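PDB 4XYH: kinetochore protein Mis16 from Schizosaccharomyces japonicus, which recognises histone H4 and, independently, the CENP-A-specific chaperone Scm3, and so probably takes part in bringing CENP-A to centromeric chromatin. Local coordinates for residues R138-P141 with D145-A148; L388-N391 with K395-L398. All coordinates share one frame; numbering follows the deposited sequence.

In the fold
Both interactions join the two arms of a hairpin next to its turn, in a WD-repeat beta-propeller, each starting from the first strand of a four-stranded blade core. The centres of interactions 1 and 2 lie 18 Å apart; the nearest atoms of interactions 1 and 2 are about 5 Å apart, without touching. Strand 56-58, of the blade between, bridges the gap: E57 accepts a hydrogen bond from F139 N of interaction 1, and W58 N bonds to S389 OG of interaction 2. R138 also reaches D387, just before L388, in a salt bridge. Interaction 1 receives W190 from the following blade, whereas interaction 2 supplies W390 to the preceding one. No ligand sits at either.

Interaction 1: R138-P141 with D145-A148; sequences RFMP and DIIA
I146 and M140 meet side by side where the hairpin begins to close, with CB of M140 3.9 Å from CB of I146. The methionine then runs on along its neighbour. CG of M140 is anti to the backbone N (chi1 -170°), and the chain stays extended until a bend at chi3 brings CE back to within 4.1 Å of CG1 of I146. Their backbones are tied as well: M140 N donates to I146 O at 2.7 Å, in a nearly straight bond that approaches close to the line of the carbonyl. The same oxygen takes a weaker CA-H contact, 3.4 Å from F139 CA.

R138 buries its share mostly through its main chain. It forms an antiparallel hydrogen-bonded pair with A148, R138 N reaching A148 O at 2.9 Å while A148 N returns the bond to R138 O at the same length. R138 O is gripped twice, since W190 NE1 also donates to it. The indole of W190, from the next blade, packs on M140, I146 and A148 and so covers this side of the hairpin. The arginine side chain leaves the contact altogether, its NH2 making a salt bridge with D387.

Between these two levels F139 and I147 form a non-hydrogen-bonded pair on the other face, where CD1 of I147 comes to 3.5 Å from CB of F139. The phenyl ring leads away from the strand partner and meets F59 with the planes only about 20° apart.

The axes of the two short strand segments run at 140°, antiparallel with a strong local twist. Strands 136-140 and 146-150 form a beta hairpin, the first two strands of a propeller blade, with W190 wedged against them from the blade that follows.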
loop_
_atom_site.group_PDB
_atom_site.type_symbol
_atom_site.label_atom_id
_atom_site.label_comp_id
_atom_site.label_asym_id
_atom_site.label_seq_id
_atom_site.Cartn_x
_atom_site.Cartn_y
_atom_site.Cartn_z
ATOM N N ARG A 138 -1.919 -4.711 7.669
ATOM C CA ARG A 138 -1.515 -5.802 6.780
ATOM C C ARG A 138 -1.724 -7.185 7.425
ATOM O O ARG A 138 -1.352 -7.388 8.587
ATOM C CB ARG A 138 -0.044 -5.620 6.390
ATOM C CG ARG A 138 0.248 -4.344 5.575
ATOM C CD ARG A 138 -0.377 -4.434 4.175
ATOM N NE ARG A 138 -0.116 -3.274 3.322
ATOM C CZ ARG A 138 -0.975 -2.273 3.129
ATOM N NH1 ARG A 138 -2.151 -2.271 3.749
ATOM N NH2 ARG A 138 -0.661 -1.268 2.311
ATOM N N PHE A 139 -2.281 -8.142 6.680
ATOM C CA PHE A 139 -2.531 -9.475 7.235
ATOM C C PHE A 139 -1.272 -10.355 7.065
ATOM O O PHE A 139 -0.531 -10.209 6.106
ATOM C CB PHE A 139 -3.765 -10.128 6.576
ATOM C CG PHE A 139 -3.603 -10.418 5.092
ATOM C CD1 PHE A 139 -2.834 -11.492 4.650
ATOM C CD2 PHE A 139 -4.230 -9.616 4.139
ATOM C CE1 PHE A 139 -2.664 -11.750 3.280
ATOM C CE2 PHE A 139 -4.079 -9.872 2.767
ATOM C CZ PHE A 139 -3.293 -10.941 2.339
ATOM N N MET A 140 -1.006 -11.245 8.011
ATOM C CA MET A 140 0.158 -12.130 7.880
ATOM C C MET A 140 -0.088 -13.077 6.695
ATOM O O MET A 140 -1.134 -13.713 6.641
ATOM C CB MET A 140 0.377 -12.901 9.173
ATOM C CG MET A 140 1.675 -13.657 9.216
ATOM S SD MET A 140 1.934 -14.406 10.818
ATOM C CE MET A 140 0.851 -15.836 10.692
ATOM N N PRO A 141 0.825 -13.112 5.703
ATOM C CA PRO A 141 0.538 -13.919 4.503
ATOM C C PRO A 141 0.380 -15.421 4.776
ATOM O O PRO A 141 -0.404 -16.050 4.082
ATOM C CB PRO A 141 1.746 -13.652 3.581
ATOM C CG PRO A 141 2.746 -12.925 4.390
ATOM C CD PRO A 141 1.988 -12.238 5.509
ATOM N N ASP A 145 -5.635 -14.465 9.303
ATOM C CA ASP A 145 -6.392 -14.142 10.514
ATOM C C ASP A 145 -5.560 -13.283 11.452
ATOM O O ASP A 145 -6.087 -12.674 12.391
ATOM C CB ASP A 145 -6.844 -15.406 11.269
ATOM C CG ASP A 145 -8.017 -16.127 10.599
ATOM O OD1 ASP A 145 -8.857 -15.470 9.932
ATOM O OD2 ASP A 145 -8.093 -17.371 10.771
ATOM N N ILE A 146 -4.254 -13.276 11.231
ATOM C CA ILE A 146 -3.350 -12.459 12.032
ATOM C C ILE A 146 -3.099 -11.108 11.325
ATOM O O ILE A 146 -2.561 -11.072 10.216
ATOM C CB ILE A 146 -1.999 -13.199 12.290
ATOM C CG1 ILE A 146 -2.252 -14.562 12.962
ATOM C CG2 ILE A 146 -1.046 -12.340 13.083
ATOM C CD1 ILE A 146 -2.921 -14.472 14.327
ATOM N N ILE A 147 -3.519 -10.007 11.953
ATOM C CA ILE A 147 -3.364 -8.668 11.360
ATOM C C ILE A 147 -2.354 -7.852 12.171
ATOM O O ILE A 147 -2.401 -7.845 13.414
ATOM C CB ILE A 147 -4.695 -7.869 11.316
ATOM C CG1 ILE A 147 -5.864 -8.717 10.801
ATOM C CG2 ILE A 147 -4.526 -6.547 10.510
ATOM C CD1 ILE A 147 -5.703 -9.188 9.386
ATOM N N ALA A 148 -1.428 -7.188 11.480
ATOM C CA ALA A 148 -0.567 -6.200 12.128
ATOM C C ALA A 148 -1.013 -4.808 11.703
ATOM O O ALA A 148 -1.433 -4.621 10.565
ATOM C CB ALA A 148 0.893 -6.427 11.772
#

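Interaction 2: L388-N391 with K395-L398; sequences LSWN and KWVL
W396 meets W390 in an offset edge-to-face pair: the outer edge of the W390 six-membered ring turns toward the face of W396, the ring centroids 5.6 Å apart and the planes at 68°. The closest atoms are CH2 of W390 and CZ3 of W396, at 3.8 Å. W417 stacks on the W396 ring, so this indole is held by two aromatic neighbours.

V397 comes next and faces N391. Its carbonyl O accepts N391 N at 2.9 Å, the donor somewhat tilted from the carbonyl plane. Nearer the connecting loop, a water takes the place of the direct bond; V397 N reaches it at 3.0 Å, and it also hydrogen-bonds N391 O. The two side chains run alongside each other, CB of N391 to CB of V397 3.7 Å. With CG anti to its backbone N (chi1 -177°), N391 directs its amide into the turn, where OD1 accepts N393 N in an Asx turn and also N394 N, while ND2 bonds to Q73.

L398 pairs with W390 as an antiparallel non-hydrogen-bonded pair. Its CD2 methyl sits over the centre of the W390 six-membered ring, 3.7 Å from the centroid and only 10° off the normal, a clear CH-pi contact; CD1 lies over the same face near CZ3. L398 CA also approaches S389 O, at 3.6 Å.

W390 NE1 donates to Q332 O of the preceding blade, fixing the rotation of the indole. With an alanine here, L398 would probably lose the surface its methyl rests on, W396 its edge-on partner and Q332 O its indole donor.

Here the first two strands of a WD40 blade are joined by a connection that opens with an Asx turn at N391, with a tryptophan sealing the interface to the neighbouring blade.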
loop_
_atom_site.group_PDB
_atom_site.type_symbol
_atom_site.label_atom_id
_atom_site.label_comp_id
_atom_site.label_asym_id
_atom_site.label_seq_id
_atom_site.Cartn_x
_atom_site.Cartn_y
_atom_site.Cartn_z
ATOM N N LEU A 388 -3.738 1.743 -2.156
ATOM C CA LEU A 388 -4.397 0.906 -3.159
ATOM C C LEU A 388 -3.919 -0.527 -3.051
ATOM O O LEU A 388 -2.857 -0.803 -2.477
ATOM C CB LEU A 388 -4.175 1.434 -4.582
ATOM C CG LEU A 388 -2.801 1.909 -5.052
ATOM C CD1 LEU A 388 -1.796 0.804 -5.038
ATOM C CD2 LEU A 388 -2.887 2.489 -6.459
ATOM N N SER A 389 -4.707 -1.429 -3.614
ATOM C CA SER A 389 -4.421 -2.844 -3.484
ATOM C C SER A 389 -4.902 -3.611 -4.710
ATOM O O SER A 389 -6.057 -3.482 -5.116
ATOM C CB SER A 389 -5.082 -3.378 -2.203
ATOM O OG SER A 389 -4.880 -4.763 -2.034
ATOM N N TRP A 390 -4.015 -4.402 -5.307
ATOM C CA TRP A 390 -4.432 -5.374 -6.319
ATOM C C TRP A 390 -5.227 -6.504 -5.689
ATOM O O TRP A 390 -4.805 -7.068 -4.697
ATOM C CB TRP A 390 -3.241 -5.984 -7.022
ATOM C CG TRP A 390 -2.598 -5.135 -8.028
ATOM C CD1 TRP A 390 -1.496 -4.339 -7.850
ATOM C CD2 TRP A 390 -2.966 -5.015 -9.400
ATOM N NE1 TRP A 390 -1.166 -3.721 -9.030
ATOM C CE2 TRP A 390 -2.058 -4.109 -9.997
ATOM C CE3 TRP A 390 -3.976 -5.582 -10.185
ATOM C CZ2 TRP A 390 -2.128 -3.755 -11.341
ATOM C CZ3 TRP A 390 -4.050 -5.224 -11.523
ATOM C CH2 TRP A 390 -3.127 -4.318 -12.088
ATOM N N ASN A 391 -6.367 -6.837 -6.275
ATOM C CA ASN A 391 -7.126 -8.028 -5.897
ATOM C C ASN A 391 -6.386 -9.275 -6.402
ATOM O O ASN A 391 -6.153 -9.403 -7.596
ATOM C CB ASN A 391 -8.544 -7.922 -6.476
ATOM C CG ASN A 391 -9.444 -9.076 -6.090
ATOM O OD1 ASN A 391 -9.003 -10.210 -5.979
ATOM N ND2 ASN A 391 -10.730 -8.785 -5.896
ATOM N N LYS A 395 -8.567 -11.281 -11.980
ATOM C CA LYS A 395 -7.727 -10.525 -12.891
ATOM C C LYS A 395 -8.189 -9.064 -12.930
ATOM O O LYS A 395 -9.386 -8.794 -12.973
ATOM C CB LYS A 395 -7.776 -11.134 -14.299
ATOM C CG LYS A 395 -7.175 -12.536 -14.408
ATOM C CD LYS A 395 -5.660 -12.485 -14.287
ATOM C CE LYS A 395 -5.076 -11.496 -15.297
ATOM N NZ LYS A 395 -3.595 -11.569 -15.384
ATOM N N TRP A 396 -7.237 -8.139 -12.887
ATOM C CA TRP A 396 -7.502 -6.731 -13.174
ATOM C C TRP A 396 -8.556 -6.068 -12.311
ATOM O O TRP A 396 -9.306 -5.222 -12.796
ATOM C CB TRP A 396 -7.885 -6.569 -14.653
ATOM C CG TRP A 396 -6.707 -6.828 -15.513
ATOM C CD1 TRP A 396 -6.419 -7.979 -16.180
ATOM C CD2 TRP A 396 -5.608 -5.945 -15.741
ATOM N NE1 TRP A 396 -5.221 -7.859 -16.831
ATOM C CE2 TRP A 396 -4.699 -6.619 -16.576
ATOM C CE3 TRP A 396 -5.307 -4.646 -15.324
ATOM C CZ2 TRP A 396 -3.509 -6.041 -17.009
ATOM C CZ3 TRP A 396 -4.124 -4.071 -15.758
ATOM C CH2 TRP A 396 -3.240 -4.768 -16.591
ATOM N N VAL A 397 -8.606 -6.419 -11.033
ATOM C CA VAL A 397 -9.482 -5.698 -10.129
ATOM C C VAL A 397 -8.641 -4.954 -9.101
ATOM O O VAL A 397 -7.762 -5.542 -8.485
ATOM C CB VAL A 397 -10.471 -6.638 -9.422
ATOM C CG1 VAL A 397 -11.280 -5.873 -8.370
ATOM C CG2 VAL A 397 -11.405 -7.309 -10.453
ATOM N N LEU A 398 -8.909 -3.662 -8.910
ATOM C CA LEU A 398 -8.146 -2.869 -7.950
ATOM C C LEU A 398 -9.056 -2.188 -6.954
ATOM O O LEU A 398 -10.205 -1.871 -7.260
ATOM C CB LEU A 398 -7.284 -1.820 -8.661
ATOM C CG LEU A 398 -6.189 -2.492 -9.492
ATOM C CD1 LEU A 398 -6.623 -2.683 -10.955
ATOM C CD2 LEU A 398 -4.885 -1.768 -9.407
HETATM O O HOH W 1 -6.428 -7.999 -9.777
#